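Local atomic coordinates of fiber protein (Raptor siadenovirus a, PDB entry 5FJL), a protein that forms the trimeric fibre of an adenovirus capsid, whose C-terminal head domain, the part described here, probably mediates attachment to host cells. Residues H43-F54 with P103-N111; S115-H126 with E156-H167. All blocks are in the same frame, centred on the assembly; numbering follows the deposited sequence.

Contact 1: residues H43-F54 with P103-N111; sequences HFLTKSGGVINF and PLEGAVQLN
Phe44 and Leu104 meet where a beta hairpin of the fibre head, strands 43-45 and 51-54 with the type I turn from Thr46 to Gly49 between them, is flanked along one edge by the irregular segment 103-111. The side chains cross at about a right angle: Leu104 lays CD1 over one face of the Phe44 ring, a CH-pi contact 4.1 Å from CD1 to the ring centroid, while its other branch, CD2, turns to Ile52 CD1 at 3.7 Å. One leucine thus joins both strands of the hairpin. Phe44 holds its ring there with CG anti to the carbonyl carbon (chi1 -68°), and the rim of the ring is enclosed in turn by the chain of 105-110, with Leu110 CB at the edge, 3.8 Å from Phe44 CZ. Phe54, next on the same side of the second strand after Ile52, extends the apolar layer with Val108 CG2 at its ring edge, nearest CZ, and one ring face toward Leu110 CD2. Pro144 also touches Phe44 and Leu104, and Phe136 touches Leu104 and Leu110.

The backbone adds a single antiparallel bridge. Leu45 N donates to Glu105 O at 2.8 Å, nearly straight at 167°, and Glu105 N returns a bond to Leu45 O. No further direct backbone hydrogen bond joins the segments; water links them on both sides of this pair. Two molecules link His43 O to the amides of Ala107 and Val108, one bridges Pro103 O to Leu45 O, and another Pro103 O to Lys47 N. Lys47 lays its methylenes against Pro103 CG, CE nearest at 3.8 Å, and hands its ammonium to Phe91 O. Just past the turn, Gly50 N donates to Thr46 OG1 at 2.9 Å.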
loop_
_atom_site.group_PDB
_atom_site.type_symbol
_atom_site.label_atom_id
_atom_site.label_comp_id
_atom_site.label_asym_id
_atom_site.label_seq_id
_atom_site.Cartn_x
_atom_site.Cartn_y
_atom_site.Cartn_z
ATOM N N HIS A 43 1.663 19.422 14.118
ATOM C CA HIS A 43 2.034 19.919 12.813
ATOM C C HIS A 43 3.528 19.986 12.649
ATOM O O HIS A 43 4.294 19.963 13.615
ATOM C CB HIS A 43 1.374 21.295 12.513
ATOM C CG HIS A 43 1.945 22.446 13.274
ATOM N ND1 HIS A 43 1.467 22.809 14.508
ATOM C CD2 HIS A 43 2.962 23.292 13.001
ATOM C CE1 HIS A 43 2.144 23.869 14.944
ATOM N NE2 HIS A 43 3.018 24.203 14.030
ATOM N N PHE A 44 3.926 20.093 11.394
ATOM C CA PHE A 44 5.298 20.367 10.990
ATOM C C PHE A 44 5.351 21.534 10.014
ATOM O O PHE A 44 4.346 21.806 9.309
ATOM C CB PHE A 44 5.955 19.168 10.280
ATOM C CG PHE A 44 6.208 17.973 11.157
ATOM C CD1 PHE A 44 7.210 17.997 12.080
ATOM C CD2 PHE A 44 5.442 16.815 11.025
ATOM C CE1 PHE A 44 7.458 16.900 12.887
ATOM C CE2 PHE A 44 5.698 15.708 11.817
ATOM C CZ PHE A 44 6.710 15.760 12.745
ATOM N N LEU A 45 6.470 22.236 9.979
ATOM C CA LEU A 45 6.796 23.244 8.973
ATOM C C LEU A 45 7.786 22.668 7.979
ATOM O O LEU A 45 8.760 22.016 8.386
ATOM C CB LEU A 45 7.404 24.517 9.599
ATOM C CG LEU A 45 6.446 25.591 10.165
ATOM C CD1 LEU A 45 5.834 26.409 9.055
ATOM C CD2 LEU A 45 5.391 25.016 11.017
ATOM N N THR A 46 7.574 22.945 6.709
ATOM C CA THR A 46 8.532 22.601 5.654
ATOM C C THR A 46 9.499 23.775 5.414
ATOM O O THR A 46 9.277 24.902 5.915
ATOM C CB THR A 46 7.817 22.325 4.332
ATOM O OG1 THR A 46 7.172 23.525 3.913
ATOM C CG2 THR A 46 6.744 21.225 4.454
ATOM N N LYS A 47 10.542 23.543 4.631
ATOM C CA LYS A 47 11.554 24.594 4.361
ATOM C C LYS A 47 10.960 25.809 3.718
ATOM O O LYS A 47 11.422 26.918 4.007
ATOM C CB LYS A 47 12.703 24.085 3.521
ATOM C CG LYS A 47 13.573 23.137 4.298
ATOM C CD LYS A 47 14.925 22.880 3.627
ATOM C CE LYS A 47 14.813 22.014 2.419
ATOM N NZ LYS A 47 16.064 22.056 1.589
ATOM N N SER A 48 9.937 25.662 2.888
ATOM C CA SER A 48 9.334 26.793 2.186
ATOM C C SER A 48 8.273 27.481 3.055
ATOM O O SER A 48 7.624 28.427 2.583
ATOM C CB SER A 48 8.713 26.367 0.854
ATOM O OG SER A 48 7.599 25.508 1.057
ATOM N N GLY A 49 8.067 26.998 4.272
ATOM C CA GLY A 49 7.058 27.564 5.171
ATOM C C GLY A 49 5.683 26.960 5.124
ATOM O O GLY A 49 4.697 27.522 5.700
ATOM N N GLY A 50 5.516 25.812 4.493
ATOM C CA GLY A 50 4.262 25.097 4.438
ATOM C C GLY A 50 3.994 24.420 5.773
ATOM O O GLY A 50 4.932 24.039 6.494
ATOM N N VAL A 51 2.719 24.288 6.120
ATOM C CA VAL A 51 2.305 23.609 7.339
ATOM C C VAL A 51 1.649 22.281 6.972
ATOM O O VAL A 51 0.721 22.266 6.150
ATOM C CB VAL A 51 1.309 24.470 8.149
ATOM C CG1 VAL A 51 0.808 23.744 9.396
ATOM C CG2 VAL A 51 1.951 25.804 8.514
ATOM N N ILE A 52 2.132 21.208 7.577
ATOM C CA ILE A 52 1.578 19.847 7.477
ATOM C C ILE A 52 0.907 19.561 8.805
ATOM O O ILE A 52 1.579 19.438 9.803
ATOM C CB ILE A 52 2.674 18.749 7.276
ATOM C CG1 ILE A 52 3.462 18.923 5.974
ATOM C CG2 ILE A 52 2.055 17.342 7.322
ATOM C CD1 ILE A 52 4.698 18.041 5.949
ATOM N N ASN A 53 -0.394 19.397 8.817
ATOM C CA ASN A 53 -1.112 19.054 10.044
ATOM C C ASN A 53 -1.294 17.567 10.100
ATOM O O ASN A 53 -1.462 16.902 9.048
ATOM C CB ASN A 53 -2.484 19.731 10.053
ATOM C CG ASN A 53 -2.360 21.222 10.174
ATOM O OD1 ASN A 53 -1.842 21.727 11.143
ATOM N ND2 ASN A 53 -2.671 21.913 9.095
ATOM N N PHE A 54 -1.250 17.001 11.295
ATOM C CA PHE A 54 -1.558 15.590 11.454
ATOM C C PHE A 54 -2.370 15.316 12.716
ATOM O O PHE A 54 -2.369 16.125 13.632
ATOM C CB PHE A 54 -0.273 14.772 11.419
ATOM C CG PHE A 54 0.668 15.051 12.557
ATOM C CD1 PHE A 54 0.517 14.432 13.791
ATOM C CD2 PHE A 54 1.714 15.942 12.388
ATOM C CE1 PHE A 54 1.401 14.702 14.851
ATOM C CE2 PHE A 54 2.611 16.183 13.430
ATOM C CZ PHE A 54 2.444 15.582 14.653
ATOM N N PRO A 103 13.017 17.577 4.934
ATOM C CA PRO A 103 13.295 17.871 6.334
ATOM C C PRO A 103 12.197 18.748 6.931
ATOM O O PRO A 103 11.719 19.671 6.240
ATOM C CB PRO A 103 14.636 18.650 6.257
ATOM C CG PRO A 103 14.620 19.232 4.932
ATOM C CD PRO A 103 13.945 18.230 4.018
ATOM N N LEU A 104 11.798 18.457 8.144
ATOM C CA LEU A 104 10.679 19.132 8.792
ATOM C C LEU A 104 11.142 19.808 10.077
ATOM O O LEU A 104 12.222 19.500 10.605
ATOM C CB LEU A 104 9.573 18.116 9.070
ATOM C CG LEU A 104 8.998 17.423 7.813
ATOM C CD1 LEU A 104 8.145 16.256 8.243
ATOM C CD2 LEU A 104 8.237 18.377 6.933
ATOM N N GLU A 105 10.325 20.708 10.588
ATOM C CA GLU A 105 10.496 21.275 11.923
ATOM C C GLU A 105 9.182 21.208 12.653
ATOM O O GLU A 105 8.133 21.446 12.058
ATOM C CB GLU A 105 10.920 22.741 11.800
ATOM C CG GLU A 105 12.312 22.918 11.240
ATOM C CD GLU A 105 12.862 24.341 11.301
ATOM O OE1 GLU A 105 12.317 25.194 12.031
ATOM O OE2 GLU A 105 13.889 24.581 10.615
ATOM N N GLY A 106 9.206 20.907 13.950
ATOM C CA GLY A 106 8.017 20.928 14.764
ATOM C C GLY A 106 8.292 20.502 16.180
ATOM O O GLY A 106 9.462 20.228 16.495
ATOM N N ALA A 107 7.252 20.436 16.997
ATOM C CA ALA A 107 7.441 20.225 18.437
ATOM C C ALA A 107 7.752 18.802 18.787
ATOM O O ALA A 107 8.410 18.562 19.813
ATOM C CB ALA A 107 6.217 20.651 19.158
ATOM N N VAL A 108 7.276 17.854 17.984
ATOM C CA VAL A 108 7.376 16.443 18.372
ATOM C C VAL A 108 7.820 15.597 17.194
ATOM O O VAL A 108 7.630 15.968 16.056
ATOM C CB VAL A 108 6.052 15.911 18.941
ATOM C CG1 VAL A 108 5.631 16.717 20.184
ATOM C CG2 VAL A 108 4.947 15.879 17.896
ATOM N N GLN A 109 8.452 14.465 17.505
ATOM C CA GLN A 109 8.836 13.506 16.506
ATOM C C GLN A 109 7.624 12.796 15.974
ATOM O O GLN A 109 6.616 12.667 16.656
ATOM C CB GLN A 109 9.709 12.417 17.130
ATOM C CG GLN A 109 11.072 12.862 17.557
ATOM C CD GLN A 109 11.935 11.707 18.086
ATOM O OE1 GLN A 109 11.690 10.514 17.823
ATOM N NE2 GLN A 109 12.977 12.069 18.813
ATOM N N LEU A 110 7.750 12.309 14.740
ATOM C CA LEU A 110 6.766 11.387 14.181
ATOM C C LEU A 110 7.544 10.279 13.491
ATOM O O LEU A 110 8.317 10.529 12.593
ATOM C CB LEU A 110 5.819 12.105 13.209
ATOM C CG LEU A 110 4.747 11.249 12.543
ATOM C CD1 LEU A 110 3.885 10.503 13.549
ATOM C CD2 LEU A 110 3.877 12.096 11.629
ATOM N N ASN A 111 7.380 9.042 13.968
ATOM C CA ASN A 111 8.118 7.902 13.445
ATOM C C ASN A 111 7.098 6.867 13.030
ATOM O O ASN A 111 6.294 6.469 13.864
ATOM C CB ASN A 111 8.981 7.307 14.549
ATOM C CG ASN A 111 10.035 8.271 15.001
ATOM O OD1 ASN A 111 10.910 8.605 14.230
ATOM N ND2 ASN A 111 9.894 8.784 16.202
HETATM O O HOH W 1 4.831 21.576 15.800
HETATM O O HOH W 2 5.589 18.033 15.403
HETATM O O HOH W 3 11.558 22.387 7.546
HETATM O O HOH W 4 10.887 20.855 3.972
#

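Contact 2: residues S115-H126 with E156-H167; sequences STALCIFITTDH and ETIQYMHIVTVH
Thr123 OG1 and His126 ND1 grip one oxygen, Glu156 OE1, from opposite faces of its carboxylate, at 2.7 Å from Thr123 OG1 and 3.0 Å from His126 ND1. The imidazole meets OE1 edge-on, in its own plane, with ring and carboxylate 77° apart. Thr123 OG1 also accepts from His126 N, an ST motif that ties the turn together, while Tyr128 holds Glu156 OE2.

This cluster ends a long antiparallel strand pair, 115-122 with 160-166, in the beta-sheet fibre head. One classic bulge, Val164 and Thr165 facing Leu118, lies within it; another, Gln159 and Tyr160, both donating to Ile122 O, marks its end. On one side of the sheet Met161, with CG anti to the backbone N (chi1 178°), lies alongside Phe121, SD set obliquely 4.4 Å from the ring centroid. On the other, Val164 CG2 meets Ile120 CD1 at 3.6 Å. Leu149 of a second subunit packs on Val164 and Leu118, and His167 ND1 bonds to Pro114 O of the same neighbouring subunit. Backbone hydrogen bonds and apolar side chains thus join the strands, the trimer contact is both apolar and polar, and the donors round Glu156 probably keep it ionised, which would favour a proton on His126 ND1.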
loop_
_atom_site.group_PDB
_atom_site.type_symbol
_atom_site.label_atom_id
_atom_site.label_comp_id
_atom_site.label_asym_id
_atom_site.label_seq_id
_atom_site.Cartn_x
_atom_site.Cartn_y
_atom_site.Cartn_z
ATOM N N SER A 115 3.914 3.895 4.189
ATOM C CA SER A 115 2.562 3.775 3.599
ATOM C C SER A 115 2.591 4.161 2.140
ATOM O O SER A 115 3.415 4.941 1.685
ATOM C CB SER A 115 1.518 4.655 4.297
ATOM O OG SER A 115 1.188 4.069 5.520
ATOM N N THR A 116 1.703 3.555 1.372
ATOM C CA THR A 116 1.602 3.784 -0.037
ATOM C C THR A 116 0.826 5.066 -0.325
ATOM O O THR A 116 -0.236 5.303 0.273
ATOM C CB THR A 116 0.871 2.644 -0.755
ATOM O OG1 THR A 116 1.462 1.385 -0.328
ATOM C CG2 THR A 116 0.970 2.760 -2.239
ATOM N N ALA A 117 1.336 5.847 -1.277
ATOM C CA ALA A 117 0.673 7.077 -1.717
ATOM C C ALA A 117 0.587 7.135 -3.197
ATOM O O ALA A 117 1.436 6.598 -3.882
ATOM C CB ALA A 117 1.450 8.294 -1.270
ATOM N N LEU A 118 -0.445 7.816 -3.705
ATOM C CA LEU A 118 -0.516 8.252 -5.094
ATOM C C LEU A 118 -0.017 9.694 -5.143
ATOM O O LEU A 118 -0.624 10.562 -4.503
ATOM C CB LEU A 118 -1.959 8.206 -5.609
ATOM C CG LEU A 118 -2.120 8.868 -6.990
ATOM C CD1 LEU A 118 -1.282 8.150 -8.021
ATOM C CD2 LEU A 118 -3.574 8.909 -7.381
ATOM N N CYS A 119 1.070 9.922 -5.845
ATOM C CA CYS A 119 1.695 11.249 -5.968
ATOM C C CYS A 119 1.763 11.661 -7.401
ATOM O O CYS A 119 1.870 10.845 -8.338
ATOM C CB CYS A 119 3.100 11.247 -5.411
ATOM S SG CYS A 119 3.089 10.935 -3.612
ATOM N N ILE A 120 1.763 12.986 -7.603
ATOM C CA ILE A 120 1.965 13.597 -8.901
ATOM C C ILE A 120 3.187 14.484 -8.784
ATOM O O ILE A 120 3.236 15.350 -7.919
ATOM C CB ILE A 120 0.743 14.406 -9.370
ATOM C CG1 ILE A 120 -0.492 13.492 -9.532
ATOM C CG2 ILE A 120 1.039 15.116 -10.677
ATOM C CD1 ILE A 120 -1.785 14.254 -9.594
ATOM N N PHE A 121 4.184 14.235 -9.620
ATOM C CA PHE A 121 5.396 15.048 -9.683
ATOM C C PHE A 121 5.345 15.904 -10.921
ATOM O O PHE A 121 5.182 15.390 -12.018
ATOM C CB PHE A 121 6.680 14.181 -9.692
ATOM C CG PHE A 121 6.844 13.366 -8.435
ATOM C CD1 PHE A 121 6.305 12.083 -8.337
ATOM C CD2 PHE A 121 7.543 13.864 -7.342
ATOM C CE1 PHE A 121 6.433 11.351 -7.173
ATOM C CE2 PHE A 121 7.674 13.107 -6.182
ATOM C CZ PHE A 121 7.095 11.864 -6.100
ATOM N N ILE A 122 5.456 17.212 -10.715
ATOM C CA ILE A 122 5.496 18.190 -11.807
ATOM C C ILE A 122 6.927 18.649 -11.983
ATOM O O ILE A 122 7.545 19.154 -11.040
ATOM C CB ILE A 122 4.609 19.411 -11.493
ATOM C CG1 ILE A 122 3.196 18.992 -11.086
ATOM C CG2 ILE A 122 4.636 20.392 -12.649
ATOM C CD1 ILE A 122 2.414 18.297 -12.128
ATOM N N THR A 123 7.467 18.454 -13.192
ATOM C CA THR A 123 8.748 19.013 -13.570
ATOM C C THR A 123 8.477 20.083 -14.645
ATOM O O THR A 123 7.337 20.251 -15.087
ATOM C CB THR A 123 9.718 17.952 -14.091
ATOM O OG1 THR A 123 9.235 17.435 -15.313
ATOM C CG2 THR A 123 9.894 16.800 -13.053
ATOM N N THR A 124 9.514 20.791 -15.078
ATOM C CA THR A 124 9.296 21.768 -16.148
ATOM C C THR A 124 8.688 21.119 -17.375
ATOM O O THR A 124 7.754 21.686 -17.998
ATOM C CB THR A 124 10.634 22.444 -16.519
ATOM O OG1 THR A 124 11.140 23.143 -15.382
ATOM C CG2 THR A 124 10.436 23.403 -17.683
ATOM N N ASP A 125 9.152 19.920 -17.755
ATOM C CA ASP A 125 8.712 19.294 -18.978
ATOM C C ASP A 125 7.684 18.230 -18.846
ATOM O O ASP A 125 7.075 17.842 -19.849
ATOM C CB ASP A 125 9.919 18.697 -19.712
ATOM C CG ASP A 125 10.863 19.759 -20.282
ATOM O OD1 ASP A 125 10.543 20.967 -20.359
ATOM O OD2 ASP A 125 11.971 19.344 -20.716
ATOM N N HIS A 126 7.478 17.661 -17.645
ATOM C CA HIS A 126 6.664 16.449 -17.519
ATOM C C HIS A 126 5.754 16.444 -16.301
ATOM O O HIS A 126 5.936 17.221 -15.366
ATOM C CB HIS A 126 7.566 15.170 -17.463
ATOM C CG HIS A 126 8.343 14.948 -18.710
ATOM N ND1 HIS A 126 9.692 15.195 -18.807
ATOM C CD2 HIS A 126 7.931 14.575 -19.939
ATOM C CE1 HIS A 126 10.089 14.940 -20.042
ATOM N NE2 HIS A 126 9.043 14.544 -20.739
ATOM N N GLU A 156 15.754 15.362 -13.672
ATOM C CA GLU A 156 14.865 16.531 -13.763
ATOM C C GLU A 156 14.674 17.087 -12.376
ATOM O O GLU A 156 14.856 16.395 -11.390
ATOM C CB GLU A 156 13.501 16.170 -14.317
ATOM C CG GLU A 156 13.511 15.659 -15.739
ATOM C CD GLU A 156 12.172 15.161 -16.166
ATOM O OE1 GLU A 156 11.274 16.000 -16.428
ATOM O OE2 GLU A 156 11.985 13.937 -16.291
ATOM N N THR A 157 14.333 18.364 -12.306
ATOM C CA THR A 157 14.079 19.079 -11.054
ATOM C C THR A 157 12.588 19.034 -10.709
ATOM O O THR A 157 11.729 19.273 -11.560
ATOM C CB THR A 157 14.520 20.545 -11.201
ATOM O OG1 THR A 157 15.941 20.537 -11.454
ATOM C CG2 THR A 157 14.248 21.376 -9.994
ATOM N N ILE A 158 12.316 18.710 -9.448
ATOM C CA ILE A 158 10.941 18.769 -8.951
ATOM C C ILE A 158 10.519 20.233 -8.829
ATOM O O ILE A 158 11.175 21.009 -8.145
ATOM C CB ILE A 158 10.824 18.093 -7.586
ATOM C CG1 ILE A 158 11.195 16.601 -7.658
ATOM C CG2 ILE A 158 9.437 18.284 -6.994
ATOM C CD1 ILE A 158 11.392 15.991 -6.282
ATOM N N GLN A 159 9.412 20.576 -9.491
ATOM C CA GLN A 159 8.719 21.820 -9.229
ATOM C C GLN A 159 7.712 21.627 -8.102
ATOM O O GLN A 159 7.722 22.374 -7.126
ATOM C CB GLN A 159 8.069 22.352 -10.507
ATOM C CG GLN A 159 9.039 22.531 -11.667
ATOM C CD GLN A 159 10.112 23.573 -11.437
ATOM O OE1 GLN A 159 9.911 24.553 -10.746
ATOM N NE2 GLN A 159 11.298 23.327 -11.992
ATOM N N TYR A 160 6.868 20.596 -8.218
ATOM C CA TYR A 160 5.910 20.258 -7.185
ATOM C C TYR A 160 5.789 18.758 -7.023
ATOM O O TYR A 160 5.926 18.038 -8.011
ATOM C CB TYR A 160 4.499 20.832 -7.466
ATOM C CG TYR A 160 4.527 22.332 -7.530
ATOM C CD1 TYR A 160 4.411 23.078 -6.364
ATOM C CD2 TYR A 160 4.735 22.975 -8.721
ATOM C CE1 TYR A 160 4.500 24.464 -6.407
ATOM C CE2 TYR A 160 4.823 24.351 -8.784
ATOM C CZ TYR A 160 4.700 25.079 -7.621
ATOM O OH TYR A 160 4.809 26.483 -7.653
ATOM N N MET A 161 5.482 18.353 -5.792
ATOM C CA MET A 161 4.942 17.002 -5.548
ATOM C C MET A 161 3.595 17.163 -4.923
ATOM O O MET A 161 3.511 17.748 -3.841
ATOM C CB MET A 161 5.845 16.191 -4.621
ATOM C CG MET A 161 5.296 14.798 -4.310
ATOM S SD MET A 161 6.236 13.833 -3.094
ATOM C CE MET A 161 5.755 14.635 -1.601
ATOM N N HIS A 162 2.582 16.581 -5.540
ATOM C CA HIS A 162 1.242 16.578 -4.977
ATOM C C HIS A 162 0.932 15.196 -4.424
ATOM O O HIS A 162 0.977 14.241 -5.187
ATOM C CB HIS A 162 0.196 16.943 -6.029
ATOM C CG HIS A 162 0.440 18.259 -6.712
ATOM N ND1 HIS A 162 0.337 19.457 -6.042
ATOM C CD2 HIS A 162 0.776 18.561 -7.988
ATOM C CE1 HIS A 162 0.576 20.445 -6.896
ATOM N NE2 HIS A 162 0.856 19.934 -8.072
ATOM N N ILE A 163 0.619 15.097 -3.152
ATOM C CA ILE A 163 0.092 13.843 -2.582
ATOM C C ILE A 163 -1.417 13.852 -2.789
ATOM O O ILE A 163 -2.116 14.679 -2.201
ATOM C CB ILE A 163 0.423 13.684 -1.081
ATOM C CG1 ILE A 163 1.932 13.834 -0.818
ATOM C CG2 ILE A 163 -0.177 12.393 -0.543
ATOM C CD1 ILE A 163 2.333 13.670 0.616
ATOM N N VAL A 164 -1.909 12.952 -3.611
ATOM C CA VAL A 164 -3.318 12.856 -3.923
ATOM C C VAL A 164 -4.063 12.071 -2.845
ATOM O O VAL A 164 -5.076 12.518 -2.316
ATOM C CB VAL A 164 -3.535 12.216 -5.287
ATOM C CG1 VAL A 164 -5.038 12.035 -5.558
ATOM C CG2 VAL A 164 -2.864 13.039 -6.383
ATOM N N THR A 165 -3.522 10.917 -2.502
ATOM C CA THR A 165 -4.097 10.126 -1.401
ATOM C C THR A 165 -2.984 9.211 -0.857
ATOM O O THR A 165 -2.023 8.915 -1.549
ATOM C CB THR A 165 -5.391 9.437 -1.853
ATOM O OG1 THR A 165 -6.223 9.126 -0.702
ATOM C CG2 THR A 165 -5.030 8.287 -2.669
ATOM N N VAL A 166 -3.093 8.908 0.438
ATOM C CA VAL A 166 -2.082 8.072 1.109
ATOM C C VAL A 166 -2.781 7.215 2.160
ATOM O O VAL A 166 -3.708 7.633 2.848
ATOM C CB VAL A 166 -0.911 8.921 1.678
ATOM C CG1 VAL A 166 -1.401 10.003 2.609
ATOM C CG2 VAL A 166 0.146 8.066 2.339
ATOM N N HIS A 167 -2.342 5.972 2.262
ATOM C CA HIS A 167 -2.866 5.076 3.297
ATOM C C HIS A 167 -2.416 5.609 4.671
ATOM O O HIS A 167 -1.310 6.142 4.791
ATOM C CB HIS A 167 -2.347 3.647 3.079
ATOM C CG HIS A 167 -2.988 2.627 3.969
ATOM N ND1 HIS A 167 -4.259 2.144 3.754
ATOM C CD2 HIS A 167 -2.567 2.059 5.116
ATOM C CE1 HIS A 167 -4.585 1.306 4.716
ATOM N NE2 HIS A 167 -3.564 1.222 5.549
HETATM O O HOH W 5 11.870 20.897 -13.560
HETATM O O HOH W 6 11.861 18.789 -16.910
#

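Overall arrangement
Followed from the N terminus, the chain first makes the hairpin of strands 38-45 and 51-59, then runs through strands 62-67, 71-75, 78-87 and 99-103 before contact 1 closes that long loop, laying 103-111 against the hairpin. Only a few residues later strand 115-122 opens contact 2, which closes after strands 127-138 and 144-149 when the chain returns as 156-167. The two closures therefore stand in series, neither nested nor crossed, with centres about 18 Å apart on opposite sides of the chain's centre. Both reach the same antiparallel sheet: contact 1 secures its N-terminal hairpin within the subunit, whereas contact 2 joins two long strands whose residues also reach both neighbouring subunits.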